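Long-range contacts in putative exported protein (Peptoclostridium difficile, PDB 5TTA), which is of unknown function, carries a DUF5780 domain of the E-set clan and, as a putative exported protein, probably acts outside the cytoplasm: residues Gly202-Val210 / Asn240-Lys248; Leu89-Asn97 / Ala187-Lys195. All blocks are in the same frame, centred on the assembly; numbering follows the deposited sequence.

Interaction 1. Residues Gly202-Val210 / Asn240-Lys248; sequences GVKYIISCV and NSVLENYYK
Tyr205 and Leu243 meet because each CG lies anti to its own carbonyl carbon (chi1 -52° and -66°), which brings the phenol ring and the leucine side chain against each other between strand and helix. The case illustrates how a C-terminal helix and its trailing turn dock on an antiparallel beta-sheet, here beside a classic beta bulge where Lys204 and Tyr205 both face Tyr82. Leu243 CB sits 3.9 Å from the centroid of the Tyr205 ring, a CH-pi contact over the face, while CG of Lys204 lies over the opposite face near the rim. The phenol is also fixed at its end: Tyr205 OH donates to Glu244 OE1 at 2.6 Å, taking the anti lone pair, with the carboxylate turned nearly perpendicular to the ring. Asn240 ND2, which also bonds Lys84 O, adds a weak bond to the same hydroxyl. Farther along, Ile207 CB stands 3.8 Å from the centroid of the Tyr246 ring, over its face, and the Tyr246 hydroxyl bonds Trp229 of helix 226-233. Tyr247 OH, hydrogen-bonded to Ser46 of strand 41-50, receives a weak bond from the strand backbone, Ser208 N to Tyr247 OH, 3.0 Å long.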
ATOM      1  N   GLY A 202      -9.331  29.969  21.030  1.00 23.75           N
ATOM      2  CA  GLY A 202      -8.498  31.158  20.923  1.00 23.27           C
ATOM      3  C   GLY A 202      -8.315  31.615  19.490  1.00 20.53           C
ATOM      4  O   GLY A 202      -8.017  32.791  19.236  1.00 28.40           O
ATOM      5  N   VAL A 203      -8.450  30.699  18.544  1.00 21.26           N
ATOM      6  CA  VAL A 203      -8.324  31.020  17.124  1.00 23.92           C
ATOM      7  C   VAL A 203      -9.638  31.623  16.651  1.00 27.31           C
ATOM      8  O   VAL A 203     -10.687  30.980  16.736  1.00 26.74           O
ATOM      9  CB  VAL A 203      -7.970  29.781  16.296  1.00 22.11           C
ATOM     10  CG1 VAL A 203      -8.038  30.114  14.806  1.00 21.16           C
ATOM     11  CG2 VAL A 203      -6.605  29.240  16.668  1.00 26.20           C
ATOM     12  N   LYS A 204      -9.582  32.858  16.147  1.00 19.43           N
ATOM     13  CA  LYS A 204     -10.758  33.541  15.627  1.00 26.08           C
ATOM     14  C   LYS A 204     -10.803  33.532  14.109  1.00 32.13           C
ATOM     15  O   LYS A 204     -11.891  33.474  13.526  1.00 24.05           O
ATOM     16  CB  LYS A 204     -10.785  34.993  16.143  1.00 25.06           C
ATOM     17  CG  LYS A 204     -11.991  35.817  15.725  1.00 34.73           C
ATOM     18  CD  LYS A 204     -13.294  35.254  16.272  1.00 47.70           C
ATOM     19  CE  LYS A 204     -14.340  36.354  16.428  1.00 50.10           C
ATOM     20  NZ  LYS A 204     -14.858  36.806  15.121  1.00 51.10           N
ATOM     21  N   TYR A 205      -9.644  33.544  13.460  1.00 20.86           N
ATOM     22  CA  TYR A 205      -9.577  33.612  12.018  1.00 16.00           C
ATOM     23  C   TYR A 205      -8.499  32.677  11.517  1.00 18.96           C
ATOM     24  O   TYR A 205      -7.406  32.597  12.089  1.00 19.68           O
ATOM     25  CB  TYR A 205      -9.246  35.046  11.526  1.00 16.81           C
ATOM     26  CG  TYR A 205     -10.120  36.150  12.074  1.00 21.27           C
ATOM     27  CD1 TYR A 205     -11.328  36.490  11.440  1.00 20.21           C
ATOM     28  CD2 TYR A 205      -9.710  36.913  13.165  1.00 20.25           C
ATOM     29  CE1 TYR A 205     -12.116  37.517  11.912  1.00 24.01           C
ATOM     30  CE2 TYR A 205     -10.484  37.953  13.638  1.00 28.31           C
ATOM     31  CZ  TYR A 205     -11.691  38.250  13.012  1.00 30.35           C
ATOM     32  OH  TYR A 205     -12.466  39.271  13.497  1.00 34.26           O
ATOM     33  N   ILE A 206      -8.809  32.000  10.431  1.00 16.83           N
ATOM     34  CA  ILE A 206      -7.851  31.191   9.699  1.00 18.73           C
ATOM     35  C   ILE A 206      -7.834  31.732   8.284  1.00 24.32           C
ATOM     36  O   ILE A 206      -8.895  31.904   7.676  1.00 19.84           O
ATOM     37  CB  ILE A 206      -8.241  29.706   9.741  1.00 17.57           C
ATOM     38  CG1 ILE A 206      -8.153  29.213  11.194  1.00 22.09           C
ATOM     39  CG2 ILE A 206      -7.376  28.888   8.794  1.00 15.97           C
ATOM     40  CD1 ILE A 206      -8.657  27.854  11.352  1.00 25.09           C
ATOM     41  N   ILE A 207      -6.654  32.076   7.778  1.00 19.80           N
ATOM     42  CA  ILE A 207      -6.546  32.477   6.381  1.00 17.02           C
ATOM     43  C   ILE A 207      -5.639  31.471   5.709  1.00 16.61           C
ATOM     44  O   ILE A 207      -4.707  30.962   6.337  1.00 20.97           O
ATOM     45  CB  ILE A 207      -6.024  33.929   6.229  1.00 20.93           C
ATOM     46  CG1 ILE A 207      -4.639  34.068   6.853  1.00 19.16           C
ATOM     47  CG2 ILE A 207      -6.992  34.914   6.932  1.00 23.15           C
ATOM     48  CD1 ILE A 207      -3.973  35.461   6.548  1.00 31.90           C
ATOM     49  N   SER A 208      -5.938  31.152   4.444  1.00 17.82           N
ATOM     50  CA  SER A 208      -5.276  30.066   3.743  1.00 16.39           C
ATOM     51  C   SER A 208      -4.840  30.478   2.342  1.00 20.09           C
ATOM     52  O   SER A 208      -5.288  31.495   1.783  1.00 24.74           O
ATOM     53  CB  SER A 208      -6.175  28.832   3.661  1.00 21.27           C
ATOM     54  OG  SER A 208      -6.745  28.565   4.944  1.00 30.24           O
ATOM     55  N   CYS A 209      -3.924  29.680   1.792  1.00 19.40           N
ATOM     56  CA  CYS A 209      -3.441  29.908   0.432  1.00 20.95           C
ATOM     57  C   CYS A 209      -3.022  28.570  -0.151  1.00 18.54           C
ATOM     58  O   CYS A 209      -2.306  27.805   0.509  1.00 21.80           O
ATOM     59  CB  CYS A 209      -2.258  30.894   0.420  1.00 29.08           C
ATOM     60  SG  CYS A 209      -1.632  31.370  -1.227  1.00 27.08           S
ATOM     61  N   VAL A 210      -3.468  28.305  -1.380  1.00 16.97           N
ATOM     62  CA  VAL A 210      -3.023  27.136  -2.129  1.00 14.24           C
ATOM     63  C   VAL A 210      -1.561  27.317  -2.490  1.00 24.05           C
ATOM     64  O   VAL A 210      -1.184  28.346  -3.064  1.00 21.71           O
ATOM     65  CB  VAL A 210      -3.860  26.955  -3.398  1.00 19.29           C
ATOM     66  CG1 VAL A 210      -3.319  25.780  -4.218  1.00 24.98           C
ATOM     67  CG2 VAL A 210      -5.352  26.753  -3.047  1.00 26.47           C
ATOM     68  N   ASN A 240      -8.264  43.967  11.435  1.00 36.47           N
ATOM     69  CA  ASN A 240      -9.505  43.210  11.552  1.00 48.63           C
ATOM     70  C   ASN A 240     -10.320  43.303  10.275  1.00 38.45           C
ATOM     71  O   ASN A 240     -11.001  42.341   9.914  1.00 37.25           O
ATOM     72  CB  ASN A 240     -10.322  43.682  12.756  1.00 53.12           C
ATOM     73  CG  ASN A 240      -9.873  43.026  14.050  1.00 52.29           C
ATOM     74  OD1 ASN A 240      -9.010  43.545  14.758  1.00 52.84           O
ATOM     75  ND2 ASN A 240     -10.439  41.864  14.350  1.00 54.82           N
ATOM     76  N   SER A 241     -10.215  44.422   9.556  1.00 40.82           N
ATOM     77  CA  SER A 241     -10.931  44.569   8.291  1.00 42.38           C
ATOM     78  C   SER A 241     -10.447  43.566   7.256  1.00 29.56           C
ATOM     79  O   SER A 241     -11.258  42.930   6.568  1.00 33.40           O
ATOM     80  CB  SER A 241     -10.776  45.986   7.749  1.00 43.55           C
ATOM     81  OG  SER A 241     -11.202  46.007   6.404  1.00 52.11           O
ATOM     82  N   VAL A 242      -9.126  43.413   7.129  1.00 24.11           N
ATOM     83  CA  VAL A 242      -8.570  42.403   6.230  1.00 23.06           C
ATOM     84  C   VAL A 242      -9.026  40.999   6.639  1.00 25.53           C
ATOM     85  O   VAL A 242      -9.472  40.206   5.798  1.00 21.07           O
ATOM     86  CB  VAL A 242      -7.040  42.506   6.183  1.00 23.05           C
ATOM     87  CG1 VAL A 242      -6.458  41.287   5.482  1.00 21.85           C
ATOM     88  CG2 VAL A 242      -6.605  43.827   5.424  1.00 26.56           C
ATOM     89  N   LEU A 243      -8.904  40.655   7.931  1.00 23.41           N
ATOM     90  CA  LEU A 243      -9.294  39.306   8.344  1.00 21.94           C
ATOM     91  C   LEU A 243     -10.784  39.065   8.117  1.00 21.72           C
ATOM     92  O   LEU A 243     -11.174  38.023   7.572  1.00 24.77           O
ATOM     93  CB  LEU A 243      -8.916  39.058   9.799  1.00 23.91           C
ATOM     94  CG  LEU A 243      -7.404  39.048  10.061  1.00 23.78           C
ATOM     95  CD1 LEU A 243      -7.112  39.070  11.560  1.00 31.50           C
ATOM     96  CD2 LEU A 243      -6.739  37.860   9.400  1.00 22.14           C
ATOM     97  N   GLU A 244     -11.626  40.016   8.520  1.00 24.67           N
ATOM     98  CA  GLU A 244     -13.068  39.826   8.382  1.00 36.34           C
ATOM     99  C   GLU A 244     -13.490  39.658   6.930  1.00 38.05           C
ATOM    100  O   GLU A 244     -14.423  38.905   6.646  1.00 35.22           O
ATOM    101  CB  GLU A 244     -13.826  40.996   9.005  1.00 35.30           C
ATOM    102  CG  GLU A 244     -13.913  40.956  10.529  1.00 45.50           C
ATOM    103  CD  GLU A 244     -14.899  39.903  11.039  1.00 55.80           C
ATOM    104  OE1 GLU A 244     -14.659  39.321  12.123  1.00 53.41           O
ATOM    105  OE2 GLU A 244     -15.920  39.664  10.356  1.00 56.96           O
ATOM    106  N   ASN A 245     -12.822  40.334   5.995  1.00 28.71           N
ATOM    107  CA  ASN A 245     -13.252  40.320   4.605  1.00 32.37           C
ATOM    108  C   ASN A 245     -12.363  39.452   3.729  1.00 28.95           C
ATOM    109  O   ASN A 245     -12.447  39.539   2.499  1.00 26.17           O
ATOM    110  CB  ASN A 245     -13.310  41.753   4.070  1.00 37.51           C
ATOM    111  CG  ASN A 245     -14.266  42.612   4.866  1.00 45.27           C
ATOM    112  OD1 ASN A 245     -15.428  42.259   5.043  1.00 45.99           O
ATOM    113  ND2 ASN A 245     -13.768  43.724   5.391  1.00 49.28           N
ATOM    114  N   TYR A 246     -11.544  38.594   4.340  1.00 22.37           N
ATOM    115  CA  TYR A 246     -10.515  37.860   3.596  1.00 23.49           C
ATOM    116  C   TYR A 246     -11.121  36.976   2.508  1.00 28.40           C
ATOM    117  O   TYR A 246     -10.567  36.871   1.411  1.00 26.61           O
ATOM    118  CB  TYR A 246      -9.650  37.027   4.551  1.00 21.26           C
ATOM    119  CG  TYR A 246      -8.423  36.425   3.876  1.00 27.13           C
ATOM    120  CD1 TYR A 246      -7.225  37.144   3.783  1.00 31.48           C
ATOM    121  CD2 TYR A 246      -8.478  35.182   3.288  1.00 23.89           C
ATOM    122  CE1 TYR A 246      -6.110  36.610   3.146  1.00 32.28           C
ATOM    123  CE2 TYR A 246      -7.373  34.639   2.641  1.00 30.49           C
ATOM    124  CZ  TYR A 246      -6.200  35.350   2.576  1.00 35.57           C
ATOM    125  OH  TYR A 246      -5.113  34.794   1.951  1.00 37.98           O
ATOM    126  N   TYR A 247     -12.272  36.359   2.769  1.00 25.59           N
ATOM    127  CA  TYR A 247     -12.917  35.525   1.767  1.00 25.95           C
ATOM    128  C   TYR A 247     -14.096  36.208   1.084  1.00 34.86           C
ATOM    129  O   TYR A 247     -14.848  35.544   0.369  1.00 31.56           O
ATOM    130  CB  TYR A 247     -13.351  34.194   2.398  1.00 25.26           C
ATOM    131  CG  TYR A 247     -12.164  33.380   2.837  1.00 22.84           C
ATOM    132  CD1 TYR A 247     -11.290  32.840   1.898  1.00 16.39           C
ATOM    133  CD2 TYR A 247     -11.907  33.157   4.189  1.00 18.33           C
ATOM    134  CE1 TYR A 247     -10.196  32.090   2.285  1.00 15.84           C
ATOM    135  CE2 TYR A 247     -10.810  32.429   4.586  1.00 23.96           C
ATOM    136  CZ  TYR A 247      -9.962  31.891   3.638  1.00 18.07           C
ATOM    137  OH  TYR A 247      -8.891  31.123   4.048  1.00 21.53           O
ATOM    138  N   LYS A 248     -14.262  37.516   1.261  1.00 32.50           N
ATOM    139  CA  LYS A 248     -15.301  38.239   0.548  1.00 39.30           C
ATOM    140  C   LYS A 248     -14.747  38.997  -0.666  1.00 44.75           C
ATOM    141  O   LYS A 248     -14.109  38.409  -1.548  1.00 44.73           O
ATOM    142  CB  LYS A 248     -16.011  39.204   1.496  1.00 43.09           C
ATOM    143  CG  LYS A 248     -16.673  38.500   2.649  1.00 54.51           C
ATOM    144  CD  LYS A 248     -17.437  39.446   3.550  1.00 62.16           C
ATOM    145  CE  LYS A 248     -17.897  38.702   4.797  1.00 63.91           C
ATOM    146  NZ  LYS A 248     -18.605  37.434   4.456  1.00 61.43           N
TER
HETATM  147  O   HOH W   1      -5.173  33.078  -0.071  0.50 25.27           O

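Interaction 2. Residues Leu89-Asn97 / Ala187-Lys195; sequences LELYWDAQN and AFLLFDKWK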
ATOM      1  N   LEU A  89      -0.997  33.666  15.723  1.00 16.06           N
ATOM      2  CA  LEU A  89      -0.910  32.619  16.743  1.00 21.58           C
ATOM      3  C   LEU A  89      -0.023  31.484  16.266  1.00 23.31           C
ATOM      4  O   LEU A  89      -0.160  31.023  15.123  1.00 23.11           O
ATOM      5  CB  LEU A  89      -2.296  32.061  17.094  1.00 20.33           C
ATOM      6  CG  LEU A  89      -3.241  33.064  17.742  1.00 22.59           C
ATOM      7  CD1 LEU A  89      -4.655  32.475  17.780  1.00 29.14           C
ATOM      8  CD2 LEU A  89      -2.747  33.378  19.127  1.00 29.65           C
ATOM      9  N   GLU A  90       0.867  31.018  17.146  1.00 22.88           N
ATOM     10  CA  GLU A  90       1.592  29.772  16.919  1.00 22.48           C
ATOM     11  C   GLU A  90       0.766  28.622  17.477  1.00 20.94           C
ATOM     12  O   GLU A  90       0.397  28.643  18.660  1.00 21.94           O
ATOM     13  CB  GLU A  90       2.957  29.777  17.599  1.00 29.05           C
ATOM     14  CG  GLU A  90       3.942  30.744  17.015  1.00 35.52           C
ATOM     15  CD  GLU A  90       5.300  30.637  17.679  1.00 43.70           C
ATOM     16  OE1 GLU A  90       6.146  29.851  17.196  1.00 48.24           O
ATOM     17  OE2 GLU A  90       5.507  31.331  18.694  1.00 50.17           O
ATOM     18  N   LEU A  91       0.507  27.617  16.639  1.00 20.59           N
ATOM     19  CA  LEU A  91      -0.306  26.465  17.011  1.00 22.59           C
ATOM     20  C   LEU A  91       0.465  25.155  16.926  1.00 20.97           C
ATOM     21  O   LEU A  91       1.378  24.999  16.122  1.00 17.75           O
ATOM     22  CB  LEU A  91      -1.546  26.329  16.092  1.00 20.48           C
ATOM     23  CG  LEU A  91      -2.475  27.545  16.056  1.00 20.32           C
ATOM     24  CD1 LEU A  91      -3.706  27.187  15.216  1.00 16.75           C
ATOM     25  CD2 LEU A  91      -2.897  27.938  17.454  1.00 20.75           C
ATOM     26  N   TYR A  92       0.060  24.194  17.767  1.00 22.45           N
ATOM     27  CA  TYR A  92       0.246  22.778  17.471  1.00 15.88           C
ATOM     28  C   TYR A  92      -0.884  22.363  16.526  1.00 19.53           C
ATOM     29  O   TYR A  92      -1.925  21.840  16.942  1.00 21.08           O
ATOM     30  CB  TYR A  92       0.235  21.955  18.762  1.00 19.55           C
ATOM     31  CG  TYR A  92       1.396  22.231  19.689  1.00 22.10           C
ATOM     32  CD1 TYR A  92       2.674  21.759  19.398  1.00 23.54           C
ATOM     33  CD2 TYR A  92       1.208  22.944  20.870  1.00 22.88           C
ATOM     34  CE1 TYR A  92       3.737  21.989  20.257  1.00 27.11           C
ATOM     35  CE2 TYR A  92       2.281  23.178  21.751  1.00 39.28           C
ATOM     36  CZ  TYR A  92       3.536  22.693  21.428  1.00 38.36           C
ATOM     37  OH  TYR A  92       4.603  22.922  22.262  1.00 44.36           O
ATOM     38  N   TRP A  93      -0.670  22.613  15.218  1.00 16.50           N
ATOM     39  CA  TRP A  93      -1.761  22.552  14.246  1.00 18.19           C
ATOM     40  C   TRP A  93      -2.370  21.159  14.125  1.00 17.38           C
ATOM     41  O   TRP A  93      -3.582  21.029  13.902  1.00 19.17           O
ATOM     42  CB  TRP A  93      -1.272  22.976  12.859  1.00 13.14           C
ATOM     43  CG  TRP A  93      -1.083  24.452  12.708  1.00 20.87           C
ATOM     44  CD1 TRP A  93       0.024  25.194  13.051  1.00 16.97           C
ATOM     45  CD2 TRP A  93      -2.042  25.368  12.178  1.00 18.15           C
ATOM     46  NE1 TRP A  93      -0.198  26.530  12.743  1.00 15.88           N
ATOM     47  CE2 TRP A  93      -1.452  26.654  12.192  1.00 15.75           C
ATOM     48  CE3 TRP A  93      -3.342  25.216  11.660  1.00 15.49           C
ATOM     49  CZ2 TRP A  93      -2.136  27.802  11.742  1.00 19.12           C
ATOM     50  CZ3 TRP A  93      -4.021  26.334  11.203  1.00 13.86           C
ATOM     51  CH2 TRP A  93      -3.410  27.630  11.234  1.00 17.74           C
ATOM     52  N   ASP A  94      -1.537  20.119  14.147  1.00 17.15           N
ATOM     53  CA  ASP A  94      -1.992  18.739  13.992  1.00 14.54           C
ATOM     54  C   ASP A  94      -1.917  17.947  15.297  1.00 20.04           C
ATOM     55  O   ASP A  94      -1.723  16.728  15.269  1.00 27.66           O
ATOM     56  CB  ASP A  94      -1.206  18.028  12.885  1.00 15.80           C
ATOM     57  CG  ASP A  94       0.304  18.092  13.072  1.00 28.94           C
ATOM     58  OD1 ASP A  94       0.782  18.546  14.139  1.00 30.29           O
ATOM     59  OD2 ASP A  94       1.039  17.665  12.138  1.00 29.32           O
ATOM     60  N   ALA A  95      -2.141  18.604  16.440  1.00 19.15           N
ATOM     61  CA  ALA A  95      -2.137  17.899  17.718  1.00 19.38           C
ATOM     62  C   ALA A  95      -3.269  16.878  17.778  1.00 22.14           C
ATOM     63  O   ALA A  95      -4.357  17.090  17.235  1.00 24.05           O
ATOM     64  CB  ALA A  95      -2.281  18.880  18.871  1.00 19.77           C
ATOM     65  N   GLN A  96      -3.020  15.783  18.493  1.00 25.71           N
ATOM     66  CA  GLN A  96      -4.033  14.773  18.762  1.00 28.42           C
ATOM     67  C   GLN A  96      -4.674  15.007  20.126  1.00 27.72           C
ATOM     68  O   GLN A  96      -4.067  15.582  21.031  1.00 25.88           O
ATOM     69  CB  GLN A  96      -3.435  13.366  18.733  1.00 29.95           C
ATOM     70  CG  GLN A  96      -2.780  12.973  17.421  1.00 29.84           C
ATOM     71  CD  GLN A  96      -2.229  11.559  17.462  1.00 30.52           C
ATOM     72  OE1 GLN A  96      -2.869  10.622  16.975  1.00 36.62           O
ATOM     73  NE2 GLN A  96      -1.037  11.392  18.047  1.00 29.61           N
ATOM     74  N   ASN A  97      -5.910  14.543  20.267  1.00 30.32           N
ATOM     75  CA  ASN A  97      -6.613  14.678  21.527  1.00 29.62           C
ATOM     76  C   ASN A  97      -6.126  13.601  22.482  1.00 28.31           C
ATOM     77  O   ASN A  97      -5.709  12.520  22.062  1.00 31.59           O
ATOM     78  CB  ASN A  97      -8.127  14.569  21.313  1.00 29.84           C
ATOM     79  CG  ASN A  97      -8.537  13.262  20.645  1.00 29.04           C
ATOM     80  OD1 ASN A  97      -8.188  12.988  19.497  1.00 26.04           O
ATOM     81  ND2 ASN A  97      -9.272  12.442  21.371  1.00 30.93           N
ATOM     82  N   ALA A 187     -11.829  18.878   6.143  1.00 19.71           N
ATOM     83  CA  ALA A 187     -11.870  19.256   7.553  1.00 23.58           C
ATOM     84  C   ALA A 187     -10.707  18.640   8.317  1.00 20.66           C
ATOM     85  O   ALA A 187     -10.363  17.470   8.110  1.00 19.80           O
ATOM     86  CB  ALA A 187     -13.184  18.830   8.211  1.00 27.86           C
ATOM     87  N   PHE A 188     -10.107  19.430   9.208  1.00 20.10           N
ATOM     88  CA  PHE A 188      -8.951  18.995   9.985  1.00 24.00           C
ATOM     89  C   PHE A 188      -9.145  19.376  11.446  1.00 14.20           C
ATOM     90  O   PHE A 188      -9.266  20.561  11.768  1.00 18.83           O
ATOM     91  CB  PHE A 188      -7.673  19.624   9.435  1.00 23.19           C
ATOM     92  CG  PHE A 188      -7.555  19.517   7.946  1.00 18.69           C
ATOM     93  CD1 PHE A 188      -8.087  20.509   7.125  1.00 19.37           C
ATOM     94  CD2 PHE A 188      -6.925  18.424   7.368  1.00 19.73           C
ATOM     95  CE1 PHE A 188      -7.977  20.434   5.756  1.00 18.52           C
ATOM     96  CE2 PHE A 188      -6.820  18.330   5.980  1.00 25.72           C
ATOM     97  CZ  PHE A 188      -7.327  19.349   5.182  1.00 19.51           C
ATOM     98  N   LEU A 189      -9.151  18.365  12.328  1.00 21.43           N
ATOM     99  CA  LEU A 189      -9.318  18.607  13.763  1.00 18.71           C
ATOM    100  C   LEU A 189      -8.297  19.635  14.255  1.00 12.19           C
ATOM    101  O   LEU A 189      -7.124  19.604  13.864  1.00 16.44           O
ATOM    102  CB  LEU A 189      -9.189  17.278  14.541  1.00 18.49           C
ATOM    103  CG  LEU A 189     -10.413  16.354  14.372  1.00 18.84           C
ATOM    104  CD1 LEU A 189     -10.189  14.937  14.989  1.00 19.64           C
ATOM    105  CD2 LEU A 189     -11.591  17.029  15.046  1.00 21.18           C
ATOM    106  N   LEU A 190      -8.754  20.568  15.104  1.00 13.29           N
ATOM    107  CA  LEU A 190      -7.905  21.693  15.573  1.00 15.78           C
ATOM    108  C   LEU A 190      -8.125  21.888  17.082  1.00 18.85           C
ATOM    109  O   LEU A 190      -8.832  22.794  17.531  1.00 20.24           O
ATOM    110  CB  LEU A 190      -8.198  22.957  14.767  1.00 13.68           C
ATOM    111  CG  LEU A 190      -7.163  24.084  14.919  1.00 16.80           C
ATOM    112  CD1 LEU A 190      -5.912  23.620  14.204  1.00 19.70           C
ATOM    113  CD2 LEU A 190      -7.665  25.347  14.294  1.00 24.85           C
ATOM    114  N   PHE A 191      -7.524  20.980  17.871  1.00 18.53           N
ATOM    115  CA  PHE A 191      -7.686  20.962  19.320  1.00 22.84           C
ATOM    116  C   PHE A 191      -6.916  22.059  20.036  1.00 21.12           C
ATOM    117  O   PHE A 191      -7.391  22.557  21.057  1.00 18.48           O
ATOM    118  CB  PHE A 191      -7.253  19.601  19.868  1.00 17.93           C
ATOM    119  CG  PHE A 191      -8.128  18.472  19.419  1.00 17.95           C
ATOM    120  CD1 PHE A 191      -7.626  17.475  18.609  1.00 18.66           C
ATOM    121  CD2 PHE A 191      -9.478  18.446  19.773  1.00 22.78           C
ATOM    122  CE1 PHE A 191      -8.436  16.417  18.190  1.00 26.91           C
ATOM    123  CE2 PHE A 191     -10.308  17.390  19.370  1.00 25.54           C
ATOM    124  CZ  PHE A 191      -9.787  16.377  18.573  1.00 24.62           C
ATOM    125  N   ASP A 192      -5.752  22.472  19.528  1.00 20.20           N
ATOM    126  CA  ASP A 192      -4.967  23.483  20.244  1.00 20.11           C
ATOM    127  C   ASP A 192      -5.745  24.792  20.386  1.00 23.95           C
ATOM    128  O   ASP A 192      -6.356  25.274  19.424  1.00 24.08           O
ATOM    129  CB  ASP A 192      -3.636  23.726  19.527  1.00 19.75           C
ATOM    130  CG  ASP A 192      -2.643  24.506  20.396  1.00 32.42           C
ATOM    131  OD1 ASP A 192      -2.847  24.575  21.626  1.00 26.84           O
ATOM    132  OD2 ASP A 192      -1.661  25.055  19.851  1.00 24.97           O
ATOM    133  N   LYS A 193      -5.737  25.351  21.610  1.00 21.13           N
ATOM    134  CA  LYS A 193      -6.371  26.624  22.031  1.00 22.92           C
ATOM    135  C   LYS A 193      -7.880  26.484  22.201  1.00 24.65           C
ATOM    136  O   LYS A 193      -8.556  27.492  22.392  1.00 24.16           O
ATOM    137  CB  LYS A 193      -6.107  27.797  21.071  1.00 24.34           C
ATOM    138  CG  LYS A 193      -4.626  27.997  20.685  1.00 27.70           C
ATOM    139  CD  LYS A 193      -3.803  28.542  21.827  1.00 34.63           C
ATOM    140  CE  LYS A 193      -2.437  29.022  21.326  1.00 33.49           C
ATOM    141  NZ  LYS A 193      -1.631  29.561  22.440  1.00 29.82           N
ATOM    142  N   TRP A 194      -8.423  25.274  22.158  1.00 23.38           N
ATOM    143  CA  TRP A 194      -9.837  25.042  22.406  1.00 22.54           C
ATOM    144  C   TRP A 194     -10.039  24.644  23.868  1.00 25.87           C
ATOM    145  O   TRP A 194      -9.252  23.880  24.432  1.00 24.89           O
ATOM    146  CB  TRP A 194     -10.334  23.953  21.454  1.00 21.50           C
ATOM    147  CG  TRP A 194     -11.726  23.425  21.628  1.00 21.83           C
ATOM    148  CD1 TRP A 194     -12.902  24.105  21.534  1.00 26.27           C
ATOM    149  CD2 TRP A 194     -12.069  22.052  21.885  1.00 24.31           C
ATOM    150  NE1 TRP A 194     -13.974  23.231  21.725  1.00 22.24           N
ATOM    151  CE2 TRP A 194     -13.480  21.971  21.947  1.00 24.82           C
ATOM    152  CE3 TRP A 194     -11.316  20.897  22.076  1.00 24.40           C
ATOM    153  CZ2 TRP A 194     -14.153  20.766  22.190  1.00 26.86           C
ATOM    154  CZ3 TRP A 194     -11.990  19.685  22.296  1.00 25.33           C
ATOM    155  CH2 TRP A 194     -13.390  19.638  22.347  1.00 25.61           C
ATOM    156  N   LYS A 195     -11.069  25.194  24.491  1.00 31.45           N
ATOM    157  CA  LYS A 195     -11.491  24.764  25.820  1.00 36.67           C
ATOM    158  C   LYS A 195     -12.862  24.108  25.686  1.00 29.80           C
ATOM    159  O   LYS A 195     -13.862  24.783  25.429  1.00 32.26           O
ATOM    160  CB  LYS A 195     -11.526  25.923  26.813  1.00 42.20           C
ATOM    161  CG  LYS A 195     -11.806  25.441  28.232  1.00 41.96           C
ATOM    162  CD  LYS A 195     -11.804  26.576  29.243  1.00 59.46           C
ATOM    163  CE  LYS A 195     -10.385  26.971  29.607  1.00 67.31           C
ATOM    164  NZ  LYS A 195      -9.627  25.803  30.139  1.00 70.67           N
TER
HETATM  165  O   HOH W   2      -0.104  26.427  21.151  0.50 18.98           O
HETATM  166  O   HOH W   3       0.702  30.084  21.136  1.00 28.38           O
HETATM  167  O   HOH W   4      -4.638  21.823  17.112  1.00 19.83           O
HETATM  168  O   HOH W   5      -5.503  20.818  11.996  1.00 21.22           O
HETATM  169  O   HOH W   6      -5.563  19.417  16.389  1.00 19.95           O
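Asp192 and Tyr92 meet through a side chain and a backbone amide, an example of how two segments that meet mainly through their loops and turns can be joined by a carboxylate and ordered water. At its base, Asp192 CB lies 3.6 Å from Tyr92 O. With CG anti to the backbone nitrogen (chi1 -166°), the carboxylate is carried to the Tyr92 amide, and Asp192 CG comes within 4.2 Å of Tyr92 CB. At the tip, Asp192 OD2 accepts from Tyr92 N at 2.8 Å, a nearly straight bond (162°) arriving on the anti side but tilted out of the carboxylate plane. The same oxygen lies 3.4 Å from Leu91 CA.

Lys193, next in the type II turn from Phe191 to Trp194, lays its CG against Leu91 CD2, and its NZ reaches Glu90 O through a water. On the other side of Asp192 in sequence, the Phe191 ring takes Asn97 CB over one face, 3.8 Å from its centroid, and Ala95 O at its edge; Trp57 meets this ring edge-to-face. Leu190 CD1 packs against Trp93 CE3. A water bridges Trp93 O and Leu189 O, and another accepts from Phe191 N close to Ala95 O. The chemistry implies a join that rests largely on backbone polar groups, with one oxygen of a presumably ionised carboxylate and several waters meeting many of them, though Asn97 N is buried without a partner.

Overall arrangement
From the N terminus, residues 89-97 come first, leading from the edge strand 88-89 into strand 96-98. The chain then runs through strands 121-123 and 131-135 and helices 143-150 and 156-175 before residues 187-195 close the first loop, interaction 2, tying the turn after strand 183-189 to the connection between strands 88-89 and 96-98. Only afterwards does interaction 1 open at 202-210; helix 226-233 is passed before 240-248 closes it, tying the C-terminal helix and turn to strand 205-215 of the five-stranded antiparallel sheet. The two loops are therefore in series, neither nested nor crossing. Their centres lie about 17 Å apart, yet they touch: Gly202 N probably bonds Lys193 O, and Val203 packs on Leu89 and Leu91.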